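Side-chain contacts in SAM-dependent methyltransferase (Thiobacillus denitrificans, PDB 5EPE), which probably transfers methyl groups from S-adenosylmethionine to an acceptor substrate, and is bound here to the demethylated product S-adenosyl-L-homocysteine: residues A26-A31 with C52-D57; A172-L177 with G241-M246. All coordinates share one frame; numbering follows the deposited sequence.

Contact 1 of 2, residues A26-A31 with C52-D57; sequences ATLGAA and CTWARD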
# COMPACT_ATOMS: atom_id res chain seq x y z
N ALA A 26 3.97 -10.35 -40.97
CA ALA A 26 3.89 -11.66 -41.59
C ALA A 26 3.06 -12.62 -40.71
O ALA A 26 2.32 -13.44 -41.20
CB ALA A 26 5.27 -12.23 -41.84
N THR A 27 3.22 -12.53 -39.40
CA THR A 27 2.42 -13.35 -38.49
C THR A 27 0.94 -13.10 -38.72
O THR A 27 0.11 -14.04 -38.72
CB THR A 27 2.85 -13.06 -37.04
OG1 THR A 27 4.20 -13.52 -36.94
CG2 THR A 27 1.95 -13.73 -36.02
N LEU A 28 0.60 -11.81 -38.89
CA LEU A 28 -0.77 -11.43 -39.09
C LEU A 28 -1.30 -12.03 -40.40
O LEU A 28 -2.41 -12.55 -40.41
CB LEU A 28 -0.95 -9.91 -39.07
CG LEU A 28 -2.36 -9.38 -39.37
CD1 LEU A 28 -3.40 -9.82 -38.36
CD2 LEU A 28 -2.29 -7.88 -39.46
N GLY A 29 -0.54 -11.90 -41.48
CA GLY A 29 -0.94 -12.51 -42.78
C GLY A 29 -1.27 -13.99 -42.67
O GLY A 29 -2.29 -14.46 -43.16
N ALA A 30 -0.42 -14.73 -41.97
CA ALA A 30 -0.64 -16.18 -41.78
C ALA A 30 -1.77 -16.47 -40.81
O ALA A 30 -2.52 -17.42 -41.01
CB ALA A 30 0.64 -16.85 -41.27
N ALA A 31 -1.93 -15.64 -39.80
CA ALA A 31 -3.01 -15.82 -38.87
C ALA A 31 -4.37 -15.70 -39.54
O ALA A 31 -5.34 -16.34 -39.11
CB ALA A 31 -2.90 -14.83 -37.73
N CYS A 52 1.74 -5.26 -50.11
CA CYS A 52 2.83 -5.78 -50.92
C CYS A 52 3.34 -7.13 -50.40
O CYS A 52 3.55 -8.06 -51.19
CB CYS A 52 3.98 -4.80 -51.04
SG CYS A 52 3.51 -3.35 -52.00
N THR A 53 3.56 -7.24 -49.10
CA THR A 53 4.13 -8.46 -48.52
C THR A 53 3.16 -9.63 -48.54
O THR A 53 3.58 -10.76 -48.80
CB THR A 53 4.69 -8.26 -47.11
OG1 THR A 53 3.67 -7.73 -46.24
CG2 THR A 53 5.90 -7.32 -47.14
N TRP A 54 1.87 -9.36 -48.28
CA TRP A 54 0.83 -10.40 -48.40
C TRP A 54 0.59 -10.83 -49.84
O TRP A 54 0.32 -11.99 -50.11
CB TRP A 54 -0.47 -9.94 -47.73
CG TRP A 54 -0.34 -9.78 -46.20
CD1 TRP A 54 0.78 -9.97 -45.42
CD2 TRP A 54 -1.34 -9.31 -45.32
NE1 TRP A 54 0.51 -9.66 -44.09
CE2 TRP A 54 -0.78 -9.25 -44.01
CE3 TRP A 54 -2.67 -8.93 -45.50
CZ2 TRP A 54 -1.54 -8.84 -42.90
CZ3 TRP A 54 -3.41 -8.53 -44.39
CH2 TRP A 54 -2.84 -8.51 -43.12
N ALA A 55 0.73 -9.91 -50.79
CA ALA A 55 0.66 -10.30 -52.20
C ALA A 55 1.79 -11.34 -52.53
O ALA A 55 1.52 -12.39 -53.12
CB ALA A 55 0.77 -9.06 -53.08
N ARG A 56 3.00 -11.02 -52.10
CA ARG A 56 4.20 -11.83 -52.30
C ARG A 56 4.06 -13.16 -51.59
O ARG A 56 4.39 -14.19 -52.13
CB ARG A 56 5.41 -11.10 -51.71
CG ARG A 56 6.75 -11.82 -51.91
CD ARG A 56 7.86 -11.13 -51.12
NE ARG A 56 7.58 -11.25 -49.68
CZ ARG A 56 8.11 -10.47 -48.73
NH1 ARG A 56 8.97 -9.51 -49.04
NH2 ARG A 56 7.75 -10.64 -47.45
N ASP A 57 3.61 -13.12 -50.35
CA ASP A 57 3.67 -14.32 -49.53
C ASP A 57 2.41 -15.20 -49.61
O ASP A 57 2.49 -16.41 -49.39
CB ASP A 57 3.97 -13.93 -48.08
CG ASP A 57 5.37 -13.39 -47.90
OD1 ASP A 57 6.23 -13.68 -48.78
OD2 ASP A 57 5.65 -12.67 -46.92
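The indole of Trp54 carries this helix-helix contact, meeting Gly29 with one face and Leu28 with its edge. Gly29 CA rides 3.3 Å over the plane of the indole, displaced from its middle. The approach is a CH-pi contact on the five-membered ring, with CA 27° off the normal of that ring. At the benzo edge and in the ring plane, Leu28 CD2 comes to 3.6 Å from CZ2 of Trp54, the two side chains running obliquely to each other. With CG anti to the backbone N (chi1 176°), Leu28 directs its CD2 branch at that edge. The missing side chain of Gly29 matters as much: a CB built there would fall 2.7 Å from NE1 of Trp54, a clash. The helices so joined belong to a Rossmann-like, class I methyltransferase fold: helix 49-58 is the crossover between the adjacent parallel strands 39-43 and 61-66, and helix 22-31 precedes the first of these strands. On helix 22-31 the indole also finds a polar partner: NE1 donates a hydrogen bond to O of Leu25, one turn before Gly29, which satisfies the buried N-H and helps to fix the rotation of the ring. Leu32, Leu34 and Ile60 pack on the same side chain. A leucine in place of Trp54 would probably open a gap over Gly29 CA and leave the Leu25 carbonyl without its indole donor. Nearer solvent, Arg56 grips Asp57 side-on in a two-nitrogen salt bridge, NE to OD1 (2.9 Å) and NH2 to OD2; both oxygens lie near the guanidinium plane, but OD1 is met from 46° above the carboxylate plane.

Contact 2 of 2, residues A172-L177 with G241-M246; sequences ASFRKL and GVFALM
Phe174, on helix 167-177, wedges its ring against Phe243 and Leu245 of strand 238-247. This is helix-on-sheet packing in the C-terminal part of the Rossmann-like methyltransferase fold, where the antiparallel strand 238-247 is inserted between 134-143 and 179-186. Phe243 and Leu245 lie two apart on the strand, and both point toward the helix. Leu245 takes one face of the Phe174 ring: its CD2 makes a CH-pi contact 4.1 Å from the centroid of that ring, while the other branch, CD1, meets ring atom CD1 of Phe174 at 3.7 Å. With Phe243 the roles change, and CE2 of Phe174 is the atom that comes down over a ring face, 3.7 Å from CG of Phe243. The two planes are inclined obliquely, at 41°. CB of Phe174 already points at the strand, and with CG anti to the carbonyl carbon (chi1 -64°) the ring comes to lie against both residues. A turn earlier on the helix, the ring of Phe170 meets that of Phe174 and is edge-to-face with Phe243, and Val119 and Ile123 of helix 119-127 also pack on Phe174. Beyond the buried ring, Arg175 faces other chains, its NE salt-bridged to OE1 of Glu228 of the second subunit and its NH2 to OD1 of Asp163 of the third.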
# COMPACT_ATOMS: atom_id res chain seq x y z
N ALA A 172 -13.82 -6.44 -25.17
CA ALA A 172 -15.26 -6.32 -24.87
C ALA A 172 -15.95 -5.28 -25.73
O ALA A 172 -17.11 -5.48 -26.11
CB ALA A 172 -15.51 -6.04 -23.41
N SER A 173 -15.28 -4.15 -26.01
CA SER A 173 -15.93 -3.12 -26.80
C SER A 173 -16.28 -3.61 -28.23
O SER A 173 -17.37 -3.25 -28.75
CB SER A 173 -15.10 -1.83 -26.90
OG SER A 173 -13.92 -1.96 -27.65
N PHE A 174 -15.43 -4.43 -28.86
CA PHE A 174 -15.78 -5.04 -30.16
C PHE A 174 -16.98 -5.99 -30.05
O PHE A 174 -17.89 -5.95 -30.91
CB PHE A 174 -14.60 -5.79 -30.74
CG PHE A 174 -13.42 -4.92 -31.09
CD1 PHE A 174 -13.54 -3.95 -32.06
CD2 PHE A 174 -12.20 -5.11 -30.49
CE1 PHE A 174 -12.44 -3.19 -32.43
CE2 PHE A 174 -11.07 -4.37 -30.89
CZ PHE A 174 -11.21 -3.40 -31.84
N ARG A 175 -16.98 -6.83 -29.01
CA ARG A 175 -18.12 -7.72 -28.74
C ARG A 175 -19.41 -6.92 -28.61
O ARG A 175 -20.42 -7.23 -29.23
CB ARG A 175 -17.87 -8.58 -27.52
CG ARG A 175 -19.10 -9.40 -27.09
CD ARG A 175 -18.81 -10.27 -25.87
NE ARG A 175 -18.31 -9.56 -24.67
CZ ARG A 175 -19.06 -8.84 -23.83
NH1 ARG A 175 -20.34 -8.66 -24.07
NH2 ARG A 175 -18.53 -8.28 -22.75
N LYS A 176 -19.35 -5.84 -27.84
CA LYS A 176 -20.53 -4.96 -27.61
C LYS A 176 -20.98 -4.23 -28.88
O LYS A 176 -22.16 -3.89 -29.03
CB LYS A 176 -20.21 -3.98 -26.47
CG LYS A 176 -20.07 -4.61 -25.08
CD LYS A 176 -19.39 -3.65 -24.09
CE LYS A 176 -19.00 -4.32 -22.77
NZ LYS A 176 -18.17 -3.46 -21.81
N LEU A 177 -20.08 -4.01 -29.82
CA LEU A 177 -20.45 -3.55 -31.14
C LEU A 177 -21.19 -4.55 -32.01
O LEU A 177 -21.79 -4.16 -32.98
CB LEU A 177 -19.26 -3.00 -31.94
CG LEU A 177 -18.72 -1.68 -31.38
CD1 LEU A 177 -17.44 -1.30 -32.12
CD2 LEU A 177 -19.78 -0.55 -31.46
N GLY A 241 -2.50 -3.03 -31.35
CA GLY A 241 -2.63 -4.27 -32.10
C GLY A 241 -3.57 -4.22 -33.23
O GLY A 241 -4.28 -3.22 -33.43
N VAL A 242 -3.53 -5.30 -34.01
CA VAL A 242 -4.51 -5.52 -35.07
C VAL A 242 -5.48 -6.63 -34.66
O VAL A 242 -5.07 -7.74 -34.32
CB VAL A 242 -3.88 -5.81 -36.43
CG1 VAL A 242 -4.94 -5.91 -37.49
CG2 VAL A 242 -2.89 -4.73 -36.80
N PHE A 243 -6.76 -6.28 -34.71
CA PHE A 243 -7.87 -7.10 -34.30
C PHE A 243 -8.70 -7.47 -35.52
O PHE A 243 -9.09 -6.60 -36.31
CB PHE A 243 -8.69 -6.33 -33.28
CG PHE A 243 -7.89 -5.91 -32.08
CD1 PHE A 243 -7.21 -4.72 -32.09
CD2 PHE A 243 -7.82 -6.73 -30.95
CE1 PHE A 243 -6.44 -4.35 -30.98
CE2 PHE A 243 -7.13 -6.31 -29.81
CZ PHE A 243 -6.41 -5.15 -29.86
N ALA A 244 -8.96 -8.76 -35.67
CA ALA A 244 -9.75 -9.31 -36.76
C ALA A 244 -11.14 -9.59 -36.27
O ALA A 244 -11.33 -10.24 -35.25
CB ALA A 244 -9.09 -10.61 -37.29
N LEU A 245 -12.12 -9.07 -37.01
CA LEU A 245 -13.53 -9.01 -36.59
C LEU A 245 -14.43 -9.69 -37.63
O LEU A 245 -14.23 -9.51 -38.85
CB LEU A 245 -14.00 -7.58 -36.43
CG LEU A 245 -13.09 -6.67 -35.60
CD1 LEU A 245 -13.70 -5.28 -35.56
CD2 LEU A 245 -12.96 -7.19 -34.18
N MSE A 246 -15.42 -10.44 -37.15
CA MSE A 246 -16.52 -10.89 -38.00
C MSE A 246 -17.84 -10.64 -37.31
O MSE A 246 -18.04 -11.04 -36.15
CB MSE A 246 -16.39 -12.38 -38.29
CG MSE A 246 -15.13 -12.74 -39.03
SE MSE A 246 -14.89 -14.70 -39.34
CE MSE A 246 -16.58 -14.90 -40.31

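In the fold
From the N terminus, contact 1 comes first, closing a loop of 20 residues that holds strand 39-43 and the start of the crossover helix. It is complete long before contact 2 opens. Contact 2 closes a longer loop of 63 residues, mostly helical, which includes strand 179-186 and helices 189-209 and 216-237. The two are thus in series, neither nesting nor crossing. Their centres lie about 21 Å apart, yet they touch: Leu28 CD2 meets Val242 CG1 at 3.8 Å. Strand 238-247 therefore packs against helix 22-31 through Val242 and, by its other side, against helix 167-177. Both contacts also adjoin the second subunit.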